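Local coordinates for protein nidogen-1 (Mus musculus, PDB 1GL4) that links basement-membrane components, binding laminin, collagen IV and perlecan, its G2 beta-barrel fragment carrying the perlecan-binding residues, at residues S196-S201 and T230-E235; T189-Y194 and P246-L251. All blocks are in the same frame, centred on the assembly; numbering follows the deposited sequence.

Contact 1: residues S196-S201 and T230-E235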
loop_
_atom_site.group_PDB
_atom_site.type_symbol
_atom_site.label_atom_id
_atom_site.label_comp_id
_atom_site.label_asym_id
_atom_site.label_seq_id
_atom_site.Cartn_x
_atom_site.Cartn_y
_atom_site.Cartn_z
ATOM N N SER A 196 -21.844 12.497 0.132
ATOM C CA SER A 196 -21.436 13.898 0.097
ATOM C C SER A 196 -19.984 14.188 0.478
ATOM O O SER A 196 -19.709 14.906 1.444
ATOM C CB SER A 196 -22.381 14.733 0.967
ATOM O OG SER A 196 -23.657 14.842 0.350
ATOM N N SER A 197 -19.064 13.630 -0.304
ATOM C CA SER A 197 -17.628 13.819 -0.111
ATOM C C SER A 197 -17.054 13.226 1.171
ATOM O O SER A 197 -16.017 13.680 1.661
ATOM C CB SER A 197 -17.282 15.305 -0.203
ATOM O OG SER A 197 -17.719 15.827 -1.448
ATOM N N VAL A 198 -17.720 12.206 1.708
ATOM C CA VAL A 198 -17.233 11.538 2.908
ATOM C C VAL A 198 -17.343 10.025 2.719
ATOM O O VAL A 198 -18.397 9.512 2.332
ATOM C CB VAL A 198 -18.028 11.958 4.174
ATOM C CG1 VAL A 198 -17.403 11.319 5.413
ATOM C CG2 VAL A 198 -18.032 13.468 4.308
ATOM N N ILE A 199 -16.245 9.317 2.970
ATOM C CA ILE A 199 -16.227 7.862 2.838
ATOM C C ILE A 199 -15.868 7.231 4.185
ATOM O O ILE A 199 -14.853 7.579 4.794
ATOM C CB ILE A 199 -15.223 7.413 1.736
ATOM C CG1 ILE A 199 -15.765 7.804 0.354
ATOM C CG2 ILE A 199 -14.993 5.904 1.801
ATOM C CD1 ILE A 199 -14.772 7.598 -0.798
ATOM N N THR A 200 -16.721 6.317 4.649
ATOM C CA THR A 200 -16.532 5.645 5.932
ATOM C C THR A 200 -16.535 4.122 5.802
ATOM O O THR A 200 -17.082 3.569 4.841
ATOM C CB THR A 200 -17.659 6.018 6.937
ATOM O OG1 THR A 200 -18.934 5.724 6.350
ATOM C CG2 THR A 200 -17.604 7.491 7.299
ATOM N N SER A 201 -15.924 3.452 6.776
ATOM C CA SER A 201 -15.886 1.991 6.805
ATOM C C SER A 201 -15.556 1.498 8.209
ATOM O O SER A 201 -14.805 2.136 8.953
ATOM C CB SER A 201 -14.835 1.439 5.835
ATOM O OG SER A 201 -13.528 1.605 6.352
ATOM N N THR A 230 -12.657 7.340 8.646
ATOM C CA THR A 230 -13.402 8.379 7.949
ATOM C C THR A 230 -12.438 9.074 6.994
ATOM O O THR A 230 -11.402 9.599 7.404
ATOM C CB THR A 230 -13.988 9.391 8.940
ATOM O OG1 THR A 230 -14.947 8.724 9.773
ATOM C CG2 THR A 230 -14.675 10.541 8.200
ATOM N N ILE A 231 -12.793 9.057 5.718
ATOM C CA ILE A 231 -11.977 9.640 4.663
ATOM C C ILE A 231 -12.681 10.867 4.071
ATOM O O ILE A 231 -13.767 10.751 3.511
ATOM C CB ILE A 231 -11.720 8.569 3.574
ATOM C CG1 ILE A 231 -10.893 7.428 4.187
ATOM C CG2 ILE A 231 -11.010 9.179 2.363
ATOM C CD1 ILE A 231 -10.768 6.192 3.314
ATOM N N THR A 232 -12.054 12.037 4.202
ATOM C CA THR A 232 -12.633 13.289 3.703
ATOM C C THR A 232 -11.824 13.916 2.567
ATOM O O THR A 232 -10.597 13.862 2.553
ATOM C CB THR A 232 -12.779 14.319 4.839
ATOM O OG1 THR A 232 -11.517 14.492 5.498
ATOM C CG2 THR A 232 -13.813 13.842 5.852
ATOM N N PHE A 233 -12.525 14.529 1.621
ATOM C CA PHE A 233 -11.877 15.127 0.458
ATOM C C PHE A 233 -12.802 16.130 -0.235
ATOM O O PHE A 233 -13.952 16.305 0.169
ATOM C CB PHE A 233 -11.492 14.010 -0.519
ATOM C CG PHE A 233 -12.629 13.076 -0.847
ATOM C CD1 PHE A 233 -13.438 13.300 -1.960
ATOM C CD2 PHE A 233 -12.904 11.982 -0.030
ATOM C CE1 PHE A 233 -14.505 12.448 -2.253
ATOM C CE2 PHE A 233 -13.972 11.120 -0.313
ATOM C CZ PHE A 233 -14.774 11.352 -1.423
ATOM N N GLN A 234 -12.296 16.781 -1.280
ATOM C CA GLN A 234 -13.076 17.758 -2.036
ATOM C C GLN A 234 -13.397 17.266 -3.445
ATOM O O GLN A 234 -12.566 16.630 -4.086
ATOM C CB GLN A 234 -12.312 19.083 -2.141
ATOM C CG GLN A 234 -12.064 19.775 -0.813
ATOM C CD GLN A 234 -13.339 20.308 -0.189
ATOM O OE1 GLN A 234 -14.050 21.117 -0.794
ATOM N NE2 GLN A 234 -13.637 19.862 1.026
ATOM N N GLU A 235 -14.606 17.559 -3.913
ATOM C CA GLU A 235 -15.039 17.183 -5.259
ATOM C C GLU A 235 -15.522 18.459 -5.947
ATOM O O GLU A 235 -16.101 19.333 -5.301
ATOM C CB GLU A 235 -16.181 16.165 -5.202
ATOM C CG GLU A 235 -15.853 14.887 -4.434
ATOM C CD GLU A 235 -17.008 13.900 -4.427
ATOM O OE1 GLU A 235 -17.099 13.066 -5.357
ATOM O OE2 GLU A 235 -17.838 13.968 -3.497
HETATM O O HOH W 1 -16.616 18.259 -1.846
#
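I199 and F233 make the tight, buried part of this contact. The CD1 methyl of I199 lies 3.6 Å from CE2 of the F233 ring, meeting it obliquely, while CG1 of I199 comes up at the ring's edge. F233 holds CG between its backbone N and carbonyl carbon (chi1 51°), which folds the ring back so that one face lies beneath the S197 carbonyl oxygen. I199 also pairs with I231: its N donates to I231 O at 2.9 Å, and I231 N returns a bond to I199 O at 2.7 Å. On the reverse side of the strands, V198, T200, T230 and T232 are partly exposed and meet loosely; CG1 of V198 comes only within 4.0 Å of CG2 of T230. Past the last bridge, S197 OG donates to the anti lone pair of E235 OE2 (2.8 Å), and a water links the same hydroxyl to E235 N. Y194 OH also bonds E235 OE2, and R242 forms a salt bridge with OE1. These segments form the open end of the hairpin of strands 198-210 and 221-232; I199 and I231 pack on W114 of helix 107-115, F233 reaches helix 126-130, and strands 182-195 and 133-142 flank the pair.

Contact 2: residues T189-Y194 and P246-L251; sequences TELYHY and PSTQQL
E190 with L251 and Y192 with Q249 form antiparallel hydrogen-bonded pairs, the strands running at 155° to each other, and beyond them Y194 N donates to S247 O. The bond from Y192 N to Q249 O, 2.9 Å long, is almost straight at 178°. On the buried side, L251 crosses the Y192 ring: its CB lies 3.8 Å from CE1, and its CD2 methyl touches both the phenol oxygen and E190 OE1. L251 has CG anti to the backbone N (chi1 -175°), and from there CD2 extends to the end of the phenol. The Y192 hydroxyl donates to E190 OE1 at 2.7 Å, meeting it from above the carboxylate plane, while OE2 forms a salt bridge with R205. Two long strands of the nidogen G2 beta-barrel, 182-195 and 248-261, are joined here, and their inward side chains meet the barrel's interior, where W114 of helix 107-115 stacks on the Y192 ring. A leucine in place of Y192 would probably leave E190 OE1 without its hydroxyl partner and W114 without the stacked ring. On the other side of the strands, the H193 ring turns its edge to T248, ND1 making a weak 3.3 Å hydrogen bond with OG1. On the same side L191 crosses Q250, its CD2 3.8 Å from CB of Q250.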
loop_
_atom_site.group_PDB
_atom_site.type_symbol
_atom_site.label_atom_id
_atom_site.label_comp_id
_atom_site.label_asym_id
_atom_site.label_seq_id
_atom_site.Cartn_x
_atom_site.Cartn_y
_atom_site.Cartn_z
ATOM N N THR A 189 -12.652 -8.794 2.992
ATOM C CA THR A 189 -13.338 -7.780 2.200
ATOM C C THR A 189 -13.770 -6.667 3.149
ATOM O O THR A 189 -14.001 -6.915 4.336
ATOM C CB THR A 189 -14.603 -8.349 1.494
ATOM O OG1 THR A 189 -15.534 -8.809 2.480
ATOM C CG2 THR A 189 -14.233 -9.512 0.575
ATOM N N GLU A 190 -13.862 -5.447 2.626
ATOM C CA GLU A 190 -14.272 -4.277 3.411
ATOM C C GLU A 190 -15.258 -3.456 2.602
ATOM O O GLU A 190 -15.105 -3.327 1.389
ATOM C CB GLU A 190 -13.090 -3.354 3.712
ATOM C CG GLU A 190 -12.116 -3.798 4.760
ATOM C CD GLU A 190 -11.132 -2.682 5.079
ATOM O OE1 GLU A 190 -10.477 -2.194 4.133
ATOM O OE2 GLU A 190 -11.020 -2.289 6.262
ATOM N N LEU A 191 -16.251 -2.882 3.273
ATOM C CA LEU A 191 -17.232 -2.049 2.586
ATOM C C LEU A 191 -16.959 -0.570 2.851
ATOM O O LEU A 191 -16.809 -0.148 4.000
ATOM C CB LEU A 191 -18.651 -2.409 3.032
ATOM C CG LEU A 191 -19.088 -3.844 2.703
ATOM C CD1 LEU A 191 -20.526 -4.066 3.162
ATOM C CD2 LEU A 191 -18.967 -4.088 1.205
ATOM N N TYR A 192 -16.885 0.204 1.773
ATOM C CA TYR A 192 -16.633 1.635 1.860
ATOM C C TYR A 192 -17.894 2.379 1.424
ATOM O O TYR A 192 -18.299 2.299 0.263
ATOM C CB TYR A 192 -15.441 2.020 0.966
ATOM C CG TYR A 192 -14.095 1.582 1.524
ATOM C CD1 TYR A 192 -13.737 0.232 1.569
ATOM C CD2 TYR A 192 -13.207 2.514 2.057
ATOM C CE1 TYR A 192 -12.515 -0.183 2.146
ATOM C CE2 TYR A 192 -11.990 2.116 2.638
ATOM C CZ TYR A 192 -11.653 0.767 2.680
ATOM O OH TYR A 192 -10.463 0.376 3.269
ATOM N N HIS A 193 -18.501 3.096 2.369
ATOM C CA HIS A 193 -19.731 3.855 2.132
ATOM C C HIS A 193 -19.457 5.319 1.775
ATOM O O HIS A 193 -18.730 6.015 2.486
ATOM C CB HIS A 193 -20.619 3.788 3.380
ATOM C CG HIS A 193 -20.913 2.392 3.835
ATOM N ND1 HIS A 193 -21.805 1.568 3.181
ATOM C CD2 HIS A 193 -20.382 1.652 4.837
ATOM C CE1 HIS A 193 -21.809 0.379 3.759
ATOM N NE2 HIS A 193 -20.953 0.403 4.766
ATOM N N TYR A 194 -20.055 5.778 0.676
ATOM C CA TYR A 194 -19.880 7.154 0.204
ATOM C C TYR A 194 -21.130 8.012 0.392
ATOM O O TYR A 194 -22.251 7.547 0.170
ATOM C CB TYR A 194 -19.508 7.167 -1.284
ATOM C CG TYR A 194 -19.606 8.543 -1.916
ATOM C CD1 TYR A 194 -18.596 9.491 -1.735
ATOM C CD2 TYR A 194 -20.747 8.925 -2.631
ATOM C CE1 TYR A 194 -18.722 10.783 -2.240
ATOM C CE2 TYR A 194 -20.884 10.221 -3.139
ATOM C CZ TYR A 194 -19.869 11.143 -2.937
ATOM O OH TYR A 194 -20.005 12.434 -3.404
ATOM N N PRO A 246 -21.027 5.435 -6.562
ATOM C CA PRO A 246 -21.830 4.400 -5.907
ATOM C C PRO A 246 -21.912 4.687 -4.412
ATOM O O PRO A 246 -20.950 5.184 -3.820
ATOM C CB PRO A 246 -21.054 3.117 -6.206
ATOM C CG PRO A 246 -20.381 3.426 -7.511
ATOM C CD PRO A 246 -19.898 4.836 -7.295
ATOM N N SER A 247 -23.056 4.386 -3.805
ATOM C CA SER A 247 -23.226 4.625 -2.378
ATOM C C SER A 247 -22.391 3.645 -1.553
ATOM O O SER A 247 -22.026 3.938 -0.415
ATOM C CB SER A 247 -24.709 4.529 -1.994
ATOM O OG SER A 247 -25.314 3.376 -2.549
ATOM N N THR A 248 -22.083 2.489 -2.136
ATOM C CA THR A 248 -21.280 1.473 -1.461
ATOM C C THR A 248 -20.389 0.727 -2.455
ATOM O O THR A 248 -20.856 0.293 -3.509
ATOM C CB THR A 248 -22.164 0.427 -0.750
ATOM O OG1 THR A 248 -23.054 1.085 0.157
ATOM C CG2 THR A 248 -21.295 -0.559 0.031
ATOM N N GLN A 249 -19.107 0.588 -2.121
ATOM C CA GLN A 249 -18.160 -0.141 -2.966
ATOM C C GLN A 249 -17.447 -1.178 -2.098
ATOM O O GLN A 249 -17.222 -0.955 -0.912
ATOM C CB GLN A 249 -17.138 0.817 -3.597
ATOM C CG GLN A 249 -17.764 1.877 -4.516
ATOM C CD GLN A 249 -16.734 2.778 -5.177
ATOM O OE1 GLN A 249 -17.084 3.742 -5.863
ATOM N NE2 GLN A 249 -15.462 2.470 -4.977
ATOM N N GLN A 250 -17.093 -2.314 -2.687
ATOM C CA GLN A 250 -16.426 -3.364 -1.925
ATOM C C GLN A 250 -14.958 -3.537 -2.279
ATOM O O GLN A 250 -14.605 -3.700 -3.448
ATOM C CB GLN A 250 -17.159 -4.695 -2.116
ATOM C CG GLN A 250 -16.460 -5.888 -1.480
ATOM C CD GLN A 250 -17.208 -7.190 -1.711
ATOM O OE1 GLN A 250 -16.606 -8.216 -2.018
ATOM N NE2 GLN A 250 -18.524 -7.150 -1.559
ATOM N N LEU A 251 -14.105 -3.492 -1.259
ATOM C CA LEU A 251 -12.672 -3.675 -1.456
ATOM C C LEU A 251 -12.333 -5.119 -1.088
ATOM O O LEU A 251 -12.617 -5.566 0.029
ATOM C CB LEU A 251 -11.866 -2.722 -0.562
ATOM C CG LEU A 251 -10.340 -2.737 -0.753
ATOM C CD1 LEU A 251 -9.988 -1.977 -2.026
ATOM C CD2 LEU A 251 -9.636 -2.084 0.449
#

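How the contacts relate
The two contacts join neighbouring strands of the same barrel wall, their centres about 12 Å apart. In chain order, segment 189-194 comes first, then 196-201 and 230-235, and finally 246-251, so both halves of contact 1 fall between those of contact 2. Strands 182-195 and 198-210 follow each other and are hydrogen-bonded, which places four strands side by side in the order 248-261, 182-195, 198-210, 221-232. T200 O receives a bond from H193 N at 2.9 Å across the central pair. Helix 107-115 touches both contacts through W114. Both lie away from the perlecan-binding residues and the zinc site, in the framework of the G2 domain.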